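Local coordinates for uncharacterized protein Rv2277c (Mycobacterium tuberculosis, PDB 5VUG) that probably hydrolyses phosphoric diesters through a TIM-barrel domain of the glycerophosphodiester phosphodiesterase family, though its own substrate is not established, at residues M42-Q47 with P54-P59; T121-L126 with R150-S155; F204-D209 with F249-V254. All blocks are in the same frame, centred on the assembly; numbering follows the deposited sequence.

How the interactions relate
Read from the N terminus, the three contacts come one after another, each closing its loop before the next opens, so none nests or crosses. Interaction 1 closes a short beta hairpin, with 54-56 folding back on barrel strand 41-48. Interaction 2 spans the segment carrying helix 134-145 and lays strand 151-154 parallel to strand 121-125. Because 121-125 also pairs with 41-48, interactions 1 and 2 sit on neighbouring strands: Leu44 N lies 2.8 Å from Phe123 O. Interaction 3, in the same barrel sheet, closes the longest loop, joining strands 201-205 and 245-249 at their C-terminal ends. Its Phe249 ring meets both Trp43 and Tyr154, although the centres of interactions 1 and 3 are about 20 Å apart.

Interaction 1 (M42-Q47 with P54-P59); sequences MWLTVQ and PVLYRP
Gln47 binds 54-59 with both its backbone and its side chain. Along the backbone, Gln47 and Val55 form the hydrogen-bonded pair of an antiparallel hairpin: Gln47 N donates a hydrogen bond to Val55 O at 2.9 Å, and Val55 N donates one to Gln47 O at 2.8 Å, both nearly straight. Two residues further along, Tyr57 N reaches Thr45 O at 3.0 Å along a more bent path (140° at the hydrogen), where strand 54-56 has given way to loop.

The side-chain amide takes over beyond that point. With the chain extended past CG (chi2 -170°), NE2 arrives between two carbonyls and donates to Pro59 O at 2.8 Å and to Tyr57 O at 2.9 Å. Both acceptors lie close to the amide plane, although NE2 stands above the plane of each carbonyl. The same nitrogen sits at the edge of the Tyr57 ring, whose hydroxyl is tied to Asp61 and Leu65.

Apolar contacts occupy the face of Leu44, Val46 and Leu56. Leu56 turns CD1 to Leu44 CD2 at 3.8 Å and CD2 to Val46 CG2, while Val46 CG1 meets Pro54 CB; helix 109-114 packs on Leu44, Pro54 and Leu56. Elsewhere, Thr45 touches the aliphatic start of Arg58, whose NE makes a salt bridge to Glu25.

Two bonds from a single amide nitrogen thus fix its rotation and hold the loop 57-59 against the barrel strand.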
loop_
_atom_site.group_PDB
_atom_site.type_symbol
_atom_site.label_atom_id
_atom_site.label_comp_id
_atom_site.label_asym_id
_atom_site.label_seq_id
_atom_site.Cartn_x
_atom_site.Cartn_y
_atom_site.Cartn_z
HETATM N N MSE A 42 2.462 -2.052 -30.889
HETATM C CA MSE A 42 3.457 -3.115 -30.801
HETATM C C MSE A 42 4.403 -2.814 -29.635
HETATM O O MSE A 42 5.114 -1.804 -29.646
HETATM C CB MSE A 42 4.233 -3.199 -32.126
HETATM C CG MSE A 42 5.112 -4.432 -32.296
HETATM SE SE MSE A 42 4.050 -6.069 -32.512
HETATM C CE MSE A 42 3.090 -5.639 -34.151
ATOM N N TRP A 43 4.413 -3.677 -28.627
ATOM C CA TRP A 43 5.260 -3.505 -27.448
ATOM C C TRP A 43 6.450 -4.456 -27.572
ATOM O O TRP A 43 6.266 -5.672 -27.651
ATOM C CB TRP A 43 4.451 -3.832 -26.184
ATOM C CG TRP A 43 5.220 -3.721 -24.887
ATOM C CD1 TRP A 43 6.218 -4.556 -24.430
ATOM C CD2 TRP A 43 5.036 -2.729 -23.872
ATOM N NE1 TRP A 43 6.663 -4.130 -23.198
ATOM C CE2 TRP A 43 5.962 -3.008 -22.834
ATOM C CE3 TRP A 43 4.185 -1.624 -23.739
ATOM C CZ2 TRP A 43 6.060 -2.221 -21.685
ATOM C CZ3 TRP A 43 4.284 -0.840 -22.595
ATOM C CH2 TRP A 43 5.223 -1.140 -21.583
ATOM N N LEU A 44 7.664 -3.910 -27.569
ATOM C CA LEU A 44 8.864 -4.690 -27.845
ATOM C C LEU A 44 9.897 -4.420 -26.760
ATOM O O LEU A 44 10.030 -3.280 -26.297
ATOM C CB LEU A 44 9.445 -4.281 -29.205
ATOM C CG LEU A 44 8.509 -4.387 -30.417
ATOM C CD1 LEU A 44 9.134 -3.755 -31.648
ATOM C CD2 LEU A 44 8.111 -5.855 -30.675
ATOM N N THR A 45 10.650 -5.448 -26.360
ATOM C CA THR A 45 11.659 -5.289 -25.315
ATOM C C THR A 45 13.026 -5.172 -25.976
ATOM O O THR A 45 13.383 -6.016 -26.800
ATOM C CB THR A 45 11.683 -6.479 -24.350
ATOM O OG1 THR A 45 10.362 -6.994 -24.158
ATOM C CG2 THR A 45 12.263 -6.032 -23.018
ATOM N N VAL A 46 13.794 -4.144 -25.606
ATOM C CA VAL A 46 15.007 -3.772 -26.334
ATOM C C VAL A 46 16.227 -3.862 -25.415
ATOM O O VAL A 46 16.204 -3.365 -24.281
ATOM C CB VAL A 46 14.890 -2.370 -26.957
ATOM C CG1 VAL A 46 16.045 -2.128 -27.920
ATOM C CG2 VAL A 46 13.534 -2.213 -27.663
ATOM N N GLN A 47 17.280 -4.515 -25.907
ATOM C CA GLN A 47 18.605 -4.544 -25.284
ATOM C C GLN A 47 19.630 -4.215 -26.366
ATOM O O GLN A 47 19.275 -4.011 -27.529
ATOM C CB GLN A 47 18.866 -5.880 -24.560
ATOM C CG GLN A 47 17.867 -6.141 -23.422
ATOM C CD GLN A 47 18.255 -7.331 -22.563
ATOM O OE1 GLN A 47 19.355 -7.368 -22.007
ATOM N NE2 GLN A 47 17.357 -8.305 -22.444
ATOM N N PRO A 54 20.940 -2.087 -31.114
ATOM C CA PRO A 54 19.756 -2.517 -30.358
ATOM C C PRO A 54 19.128 -3.741 -31.009
ATOM O O PRO A 54 18.982 -3.811 -32.236
ATOM C CB PRO A 54 18.824 -1.298 -30.429
ATOM C CG PRO A 54 19.767 -0.133 -30.638
ATOM C CD PRO A 54 20.850 -0.681 -31.544
ATOM N N VAL A 55 18.777 -4.719 -30.170
ATOM C CA VAL A 55 18.109 -5.955 -30.574
ATOM C C VAL A 55 16.905 -6.160 -29.654
ATOM O O VAL A 55 16.776 -5.518 -28.609
ATOM C CB VAL A 55 19.051 -7.188 -30.529
ATOM C CG1 VAL A 55 20.244 -7.007 -31.474
ATOM C CG2 VAL A 55 19.530 -7.473 -29.096
ATOM N N LEU A 56 16.005 -7.057 -30.053
ATOM C CA LEU A 56 14.824 -7.362 -29.246
ATOM C C LEU A 56 15.104 -8.599 -28.401
ATOM O O LEU A 56 15.376 -9.675 -28.941
ATOM C CB LEU A 56 13.583 -7.598 -30.108
ATOM C CG LEU A 56 13.155 -6.476 -31.054
ATOM C CD1 LEU A 56 11.744 -6.766 -31.558
ATOM C CD2 LEU A 56 13.221 -5.103 -30.359
ATOM N N TYR A 57 15.043 -8.439 -27.079
ATOM C CA TYR A 57 15.235 -9.548 -26.152
ATOM C C TYR A 57 14.816 -9.084 -24.765
ATOM O O TYR A 57 15.196 -7.990 -24.336
ATOM C CB TYR A 57 16.685 -10.072 -26.150
ATOM C CG TYR A 57 16.770 -11.406 -25.453
ATOM C CD1 TYR A 57 16.230 -12.550 -26.043
ATOM C CD2 TYR A 57 17.338 -11.522 -24.192
ATOM C CE1 TYR A 57 16.280 -13.775 -25.405
ATOM C CE2 TYR A 57 17.384 -12.753 -23.544
ATOM C CZ TYR A 57 16.842 -13.872 -24.162
ATOM O OH TYR A 57 16.838 -15.107 -23.556
ATOM N N ARG A 58 13.997 -9.879 -24.080
ATOM C CA ARG A 58 13.458 -9.486 -22.774
ATOM C C ARG A 58 14.244 -10.029 -21.573
ATOM O O ARG A 58 14.562 -9.259 -20.654
ATOM C CB ARG A 58 11.961 -9.813 -22.687
ATOM C CG ARG A 58 11.307 -9.571 -21.339
ATOM C CD ARG A 58 11.174 -10.823 -20.496
ATOM N NE ARG A 58 10.561 -11.964 -21.184
ATOM C CZ ARG A 58 10.476 -13.171 -20.625
ATOM N NH1 ARG A 58 10.946 -13.351 -19.397
ATOM N NH2 ARG A 58 9.936 -14.188 -21.276
ATOM N N PRO A 59 14.564 -11.323 -21.509
ATOM C CA PRO A 59 15.214 -11.850 -20.300
ATOM C C PRO A 59 16.616 -11.290 -20.092
ATOM O O PRO A 59 17.255 -10.750 -20.998
ATOM C CB PRO A 59 15.261 -13.361 -20.554
ATOM C CG PRO A 59 14.139 -13.614 -21.503
ATOM C CD PRO A 59 14.151 -12.412 -22.413
#

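Interaction 2 (T121-L126 with R150-S155); sequences TLFLDL and RSIVYS
Leu122 and Leu124 each use both N and O to bind the strand beside them. Leu122 N donates to Arg150 O at 2.8 Å and Leu122 O accepts from Ile152 N at 2.7 Å; Leu124 N then takes Ile152 O, and Leu124 O receives Tyr154 N at 2.9 Å in an almost linear bond (178°). Leu126 N completes the ladder on Tyr154 O. The backbone of Phe123 and Asp125 turns the other way, to strand 41-48, so strand 121-125 is satisfied from both edges. This is the parallel pairing of a TIM barrel, with helix 134-145 making the beta-alpha-beta crossover between the two strands and packing on Leu124, Leu126 and Ser151.

The polar side chains look largely beyond the pair. Arg150 stretches from CG to NE and presents a guanidinium face to Leu122 CD1, NH1 lying 3.8 Å from Leu122 CG; that nitrogen hydrogen-bonds to Met120 O and Thr116 OG1. Ser151 OG is hydrogen-bonded to Ala147 O, and Ser155 OG to Asn157 N.

On the Phe123 face, the Phe123 and Ile152 side chains run side by side, CD1 reaching Ile152 CB at 3.7 Å. Asp125 and Tyr154 also point the same way: with Asp125 CG anti to the backbone N (chi1 -178°), OD1 comes to the ring edge, 3.6 Å from Tyr154 CD2, while Tyr154 OH is hydrogen-bonded to Arg176 NH1. A bound glycerol lies about 4 Å from the Asp125 side chain, nearest atoms.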
loop_
_atom_site.group_PDB
_atom_site.type_symbol
_atom_site.label_atom_id
_atom_site.label_comp_id
_atom_site.label_asym_id
_atom_site.label_seq_id
_atom_site.Cartn_x
_atom_site.Cartn_y
_atom_site.Cartn_z
ATOM N N THR A 121 2.044 2.440 -33.679
ATOM C CA THR A 121 2.755 2.942 -32.517
ATOM C C THR A 121 3.570 1.811 -31.915
ATOM O O THR A 121 3.067 0.692 -31.735
ATOM C CB THR A 121 1.752 3.477 -31.495
ATOM O OG1 THR A 121 0.909 4.457 -32.121
ATOM C CG2 THR A 121 2.485 4.111 -30.316
ATOM N N LEU A 122 4.834 2.099 -31.624
ATOM C CA LEU A 122 5.748 1.155 -30.992
ATOM C C LEU A 122 5.986 1.605 -29.559
ATOM O O LEU A 122 6.287 2.778 -29.311
ATOM C CB LEU A 122 7.086 1.147 -31.732
ATOM C CG LEU A 122 7.007 0.974 -33.251
ATOM C CD1 LEU A 122 8.393 0.985 -33.861
ATOM C CD2 LEU A 122 6.259 -0.316 -33.597
ATOM N N PHE A 123 5.864 0.678 -28.625
ATOM C CA PHE A 123 6.232 0.903 -27.236
ATOM C C PHE A 123 7.491 0.091 -26.987
ATOM O O PHE A 123 7.477 -1.134 -27.141
ATOM C CB PHE A 123 5.094 0.478 -26.306
ATOM C CG PHE A 123 3.835 1.263 -26.528
ATOM C CD1 PHE A 123 3.621 2.468 -25.857
ATOM C CD2 PHE A 123 2.901 0.847 -27.470
ATOM C CE1 PHE A 123 2.466 3.210 -26.077
ATOM C CE2 PHE A 123 1.748 1.586 -27.701
ATOM C CZ PHE A 123 1.530 2.773 -27.008
ATOM N N LEU A 124 8.586 0.778 -26.673
ATOM C CA LEU A 124 9.898 0.153 -26.570
ATOM C C LEU A 124 10.273 0.117 -25.099
ATOM O O LEU A 124 10.551 1.161 -24.499
ATOM C CB LEU A 124 10.922 0.955 -27.367
ATOM C CG LEU A 124 10.573 1.139 -28.846
ATOM C CD1 LEU A 124 11.691 1.903 -29.569
ATOM C CD2 LEU A 124 10.297 -0.202 -29.514
ATOM N N ASP A 125 10.282 -1.082 -24.526
ATOM C CA ASP A 125 10.572 -1.275 -23.109
ATOM C C ASP A 125 12.076 -1.484 -22.958
ATOM O O ASP A 125 12.629 -2.477 -23.441
ATOM C CB ASP A 125 9.794 -2.473 -22.570
ATOM C CG ASP A 125 10.022 -2.701 -21.074
ATOM O OD1 ASP A 125 10.458 -1.760 -20.370
ATOM O OD2 ASP A 125 9.771 -3.830 -20.601
ATOM N N LEU A 126 12.739 -0.535 -22.310
ATOM C CA LEU A 126 14.190 -0.571 -22.165
ATOM C C LEU A 126 14.599 -0.990 -20.755
ATOM O O LEU A 126 14.078 -0.456 -19.776
ATOM C CB LEU A 126 14.782 0.803 -22.485
ATOM C CG LEU A 126 15.138 1.161 -23.934
ATOM C CD1 LEU A 126 13.981 0.995 -24.899
ATOM C CD2 LEU A 126 15.703 2.575 -23.999
ATOM N N ARG A 150 6.730 7.761 -33.939
ATOM C CA ARG A 150 5.710 6.764 -33.634
ATOM C C ARG A 150 6.153 5.805 -32.540
ATOM O O ARG A 150 5.515 4.765 -32.347
ATOM C CB ARG A 150 5.261 6.005 -34.888
ATOM C CG ARG A 150 6.330 5.121 -35.524
ATOM C CD ARG A 150 5.736 4.468 -36.774
ATOM N NE ARG A 150 6.704 3.713 -37.568
ATOM C CZ ARG A 150 6.773 2.383 -37.592
ATOM N NH1 ARG A 150 5.945 1.655 -36.850
ATOM N NH2 ARG A 150 7.673 1.777 -38.355
ATOM N N SER A 151 7.212 6.139 -31.800
ATOM C CA SER A 151 7.753 5.256 -30.774
ATOM C C SER A 151 7.692 5.921 -29.403
ATOM O O SER A 151 7.976 7.122 -29.268
ATOM C CB SER A 151 9.205 4.857 -31.103
ATOM O OG SER A 151 9.274 4.198 -32.358
ATOM N N ILE A 152 7.330 5.131 -28.388
ATOM C CA ILE A 152 7.223 5.577 -26.999
ATOM C C ILE A 152 8.192 4.738 -26.177
ATOM O O ILE A 152 8.074 3.509 -26.144
ATOM C CB ILE A 152 5.789 5.400 -26.469
ATOM C CG1 ILE A 152 4.778 6.165 -27.335
ATOM C CG2 ILE A 152 5.690 5.806 -24.985
ATOM C CD1 ILE A 152 4.956 7.671 -27.315
ATOM N N VAL A 153 9.145 5.388 -25.513
ATOM C CA VAL A 153 10.107 4.681 -24.673
ATOM C C VAL A 153 9.512 4.480 -23.287
ATOM O O VAL A 153 9.070 5.440 -22.646
ATOM C CB VAL A 153 11.437 5.443 -24.598
ATOM C CG1 VAL A 153 12.382 4.750 -23.619
ATOM C CG2 VAL A 153 12.057 5.536 -26.008
ATOM N N TYR A 154 9.537 3.231 -22.814
ATOM C CA TYR A 154 9.045 2.851 -21.499
ATOM C C TYR A 154 10.163 2.202 -20.689
ATOM O O TYR A 154 11.039 1.539 -21.243
ATOM C CB TYR A 154 7.865 1.847 -21.595
ATOM C CG TYR A 154 7.328 1.532 -20.219
ATOM C CD1 TYR A 154 6.449 2.409 -19.586
ATOM C CD2 TYR A 154 7.732 0.394 -19.529
ATOM C CE1 TYR A 154 5.993 2.169 -18.307
ATOM C CE2 TYR A 154 7.280 0.136 -18.240
ATOM C CZ TYR A 154 6.404 1.020 -17.638
ATOM O OH TYR A 154 5.960 0.766 -16.358
ATOM N N SER A 155 10.118 2.383 -19.364
ATOM C CA SER A 155 10.933 1.590 -18.446
ATOM C C SER A 155 10.274 1.570 -17.073
ATOM O O SER A 155 9.627 2.540 -16.670
ATOM C CB SER A 155 12.362 2.143 -18.320
ATOM O OG SER A 155 13.166 1.335 -17.466
#

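Interaction 3 (F204-D209 with F249-V254); sequences FELHRD and FAVKTV
A brief parallel strand pairing, Glu205 beside Phe249, ends here and gives way to packing and water bridges between the loops beyond strands 201-205 and 245-249. Phe249 uses both N and O, bonding to the residues on either side of Glu205. Phe249 N donates to Phe204 O at 2.8 Å, straight at the hydrogen but well above the carbonyl plane, and the same oxygen also accepts from Trp230 NE1. Leu206 N reaches Phe249 O at a longer 3.3 Å.

The Phe249 ring supplies much of the side-chain contact. With CG anti to the carbonyl carbon (chi1 -64°), the ring is laid over the Phe204 backbone, Phe204 N standing 3.5 Å above the ring plane and over its centre. Glu205 approaches from the rim: OE1 sits in the ring plane, 3.8 Å from Phe249 CD2, with the carboxylate almost perpendicular to the ring. That OE1 also lies over the centre of one Phe204 ring face and makes a salt bridge with Arg176. Further out, Leu206 CD2 meets Val251 CG2 at 4.0 Å.

Past the strands, water joins the loops. One water accepts from His207 N and donates to Ala250 O; another links His207 O to Lys252 NZ. Lys252 folds back so that NZ also binds Ala250 O at 2.9 Å.

The Phe249 side chain is about 4 Å from a bound glycerol at closest approach. Phe249 and Tyr154, last residues of strands 245-249 and 151-154, meet edge-to-face, and the Trp43 ring joins them from strand 41-48, an arrangement consistent with the mouth of a TIM barrel, where enzymes of this fold have their active sites.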
loop_
_atom_site.group_PDB
_atom_site.type_symbol
_atom_site.label_atom_id
_atom_site.label_comp_id
_atom_site.label_asym_id
_atom_site.label_seq_id
_atom_site.Cartn_x
_atom_site.Cartn_y
_atom_site.Cartn_z
ATOM N N PHE A 204 0.020 0.660 -16.168
ATOM C CA PHE A 204 0.145 -0.133 -14.953
ATOM C C PHE A 204 -0.765 -1.341 -15.092
ATOM O O PHE A 204 -1.768 -1.279 -15.804
ATOM C CB PHE A 204 -0.252 0.659 -13.699
ATOM C CG PHE A 204 0.500 0.248 -12.468
ATOM C CD1 PHE A 204 1.794 0.694 -12.251
ATOM C CD2 PHE A 204 -0.087 -0.574 -11.520
ATOM C CE1 PHE A 204 2.493 0.320 -11.111
ATOM C CE2 PHE A 204 0.607 -0.954 -10.374
ATOM C CZ PHE A 204 1.900 -0.502 -10.174
ATOM N N GLU A 205 -0.401 -2.424 -14.399
ATOM C CA GLU A 205 -1.207 -3.641 -14.363
ATOM C C GLU A 205 -2.607 -3.369 -13.824
ATOM O O GLU A 205 -2.808 -2.529 -12.944
ATOM C CB GLU A 205 -0.547 -4.679 -13.446
ATOM C CG GLU A 205 0.626 -5.443 -14.044
ATOM C CD GLU A 205 1.925 -4.655 -14.120
ATOM O OE1 GLU A 205 1.991 -3.505 -13.646
ATOM O OE2 GLU A 205 2.900 -5.210 -14.673
ATOM N N LEU A 206 -3.586 -4.118 -14.352
ATOM C CA LEU A 206 -4.943 -4.084 -13.806
ATOM C C LEU A 206 -5.010 -4.702 -12.417
ATOM O O LEU A 206 -5.865 -4.313 -11.609
ATOM C CB LEU A 206 -5.906 -4.837 -14.726
ATOM C CG LEU A 206 -6.746 -4.030 -15.712
ATOM C CD1 LEU A 206 -5.879 -3.081 -16.503
ATOM C CD2 LEU A 206 -7.533 -4.969 -16.632
ATOM N N HIS A 207 -4.147 -5.682 -12.137
ATOM C CA HIS A 207 -4.037 -6.322 -10.832
ATOM C C HIS A 207 -2.560 -6.426 -10.503
ATOM O O HIS A 207 -1.780 -6.921 -11.320
ATOM C CB HIS A 207 -4.588 -7.743 -10.879
ATOM C CG HIS A 207 -5.909 -7.853 -11.556
ATOM N ND1 HIS A 207 -7.103 -7.748 -10.878
ATOM C CD2 HIS A 207 -6.228 -8.060 -12.855
ATOM C CE1 HIS A 207 -8.102 -7.884 -11.731
ATOM N NE2 HIS A 207 -7.598 -8.075 -12.936
ATOM N N ARG A 208 -2.176 -5.983 -9.308
ATOM C CA ARG A 208 -0.764 -5.940 -8.948
ATOM C C ARG A 208 -0.589 -6.323 -7.489
ATOM O O ARG A 208 -1.161 -5.680 -6.602
ATOM C CB ARG A 208 -0.181 -4.547 -9.202
ATOM C CG ARG A 208 1.336 -4.475 -9.013
ATOM C CD ARG A 208 2.072 -5.211 -10.128
ATOM N NE ARG A 208 3.507 -4.928 -10.108
ATOM C CZ ARG A 208 4.462 -5.836 -9.927
ATOM N NH1 ARG A 208 4.156 -7.118 -9.755
ATOM N NH2 ARG A 208 5.735 -5.460 -9.931
ATOM N N ASP A 209 0.227 -7.348 -7.236
ATOM C CA ASP A 209 0.594 -7.679 -5.863
ATOM C C ASP A 209 1.552 -6.625 -5.320
ATOM O O ASP A 209 2.575 -6.320 -5.943
ATOM C CB ASP A 209 1.292 -9.036 -5.811
ATOM C CG ASP A 209 0.353 -10.186 -6.049
ATOM O OD1 ASP A 209 -0.855 -10.049 -5.761
ATOM O OD2 ASP A 209 0.833 -11.236 -6.519
ATOM N N PHE A 249 -1.776 -2.822 -18.185
ATOM C CA PHE A 249 -0.850 -3.922 -18.427
ATOM C C PHE A 249 -1.490 -5.240 -17.987
ATOM O O PHE A 249 -2.402 -5.273 -17.154
ATOM C CB PHE A 249 0.445 -3.736 -17.624
ATOM C CG PHE A 249 1.256 -2.511 -18.000
ATOM C CD1 PHE A 249 1.102 -1.885 -19.233
ATOM C CD2 PHE A 249 2.221 -2.024 -17.123
ATOM C CE1 PHE A 249 1.884 -0.778 -19.575
ATOM C CE2 PHE A 249 2.994 -0.915 -17.449
ATOM C CZ PHE A 249 2.827 -0.298 -18.680
ATOM N N ALA A 250 -0.977 -6.340 -18.540
ATOM C CA ALA A 250 -1.374 -7.691 -18.126
ATOM C C ALA A 250 -2.885 -7.906 -18.249
ATOM O O ALA A 250 -3.551 -8.381 -17.325
ATOM C CB ALA A 250 -0.858 -8.021 -16.721
ATOM N N VAL A 251 -3.429 -7.530 -19.403
ATOM C CA VAL A 251 -4.845 -7.719 -19.705
ATOM C C VAL A 251 -4.973 -9.099 -20.342
ATOM O O VAL A 251 -4.528 -9.315 -21.474
ATOM C CB VAL A 251 -5.366 -6.606 -20.623
ATOM C CG1 VAL A 251 -6.828 -6.862 -21.040
ATOM C CG2 VAL A 251 -5.207 -5.233 -19.926
ATOM N N LYS A 252 -5.544 -10.044 -19.597
ATOM C CA LYS A 252 -5.560 -11.461 -19.965
ATOM C C LYS A 252 -6.947 -12.009 -20.246
ATOM O O LYS A 252 -7.122 -12.751 -21.216
ATOM C CB LYS A 252 -4.927 -12.312 -18.852
ATOM C CG LYS A 252 -3.541 -11.859 -18.419
ATOM C CD LYS A 252 -3.001 -12.728 -17.293
ATOM C CE LYS A 252 -2.095 -11.920 -16.386
ATOM N NZ LYS A 252 -2.863 -10.778 -15.801
ATOM N N THR A 253 -7.932 -11.689 -19.414
ATOM C CA THR A 253 -9.252 -12.297 -19.503
ATOM C C THR A 253 -10.227 -11.337 -20.166
ATOM O O THR A 253 -9.997 -10.126 -20.228
ATOM C CB THR A 253 -9.778 -12.639 -18.107
ATOM O OG1 THR A 253 -10.010 -11.425 -17.379
ATOM C CG2 THR A 253 -8.771 -13.477 -17.350
ATOM N N VAL A 254 -11.340 -11.895 -20.649
ATOM C CA VAL A 254 -12.408 -11.041 -21.156
ATOM C C VAL A 254 -12.902 -10.098 -20.067
ATOM O O VAL A 254 -13.303 -8.967 -20.349
ATOM C CB VAL A 254 -13.546 -11.863 -21.801
ATOM C CG1 VAL A 254 -14.338 -12.621 -20.746
ATOM C CG2 VAL A 254 -14.458 -10.955 -22.601
HETATM O O HOH W 1 -3.471 -7.336 -14.545
HETATM O O HOH W 2 -1.875 -9.259 -13.378
#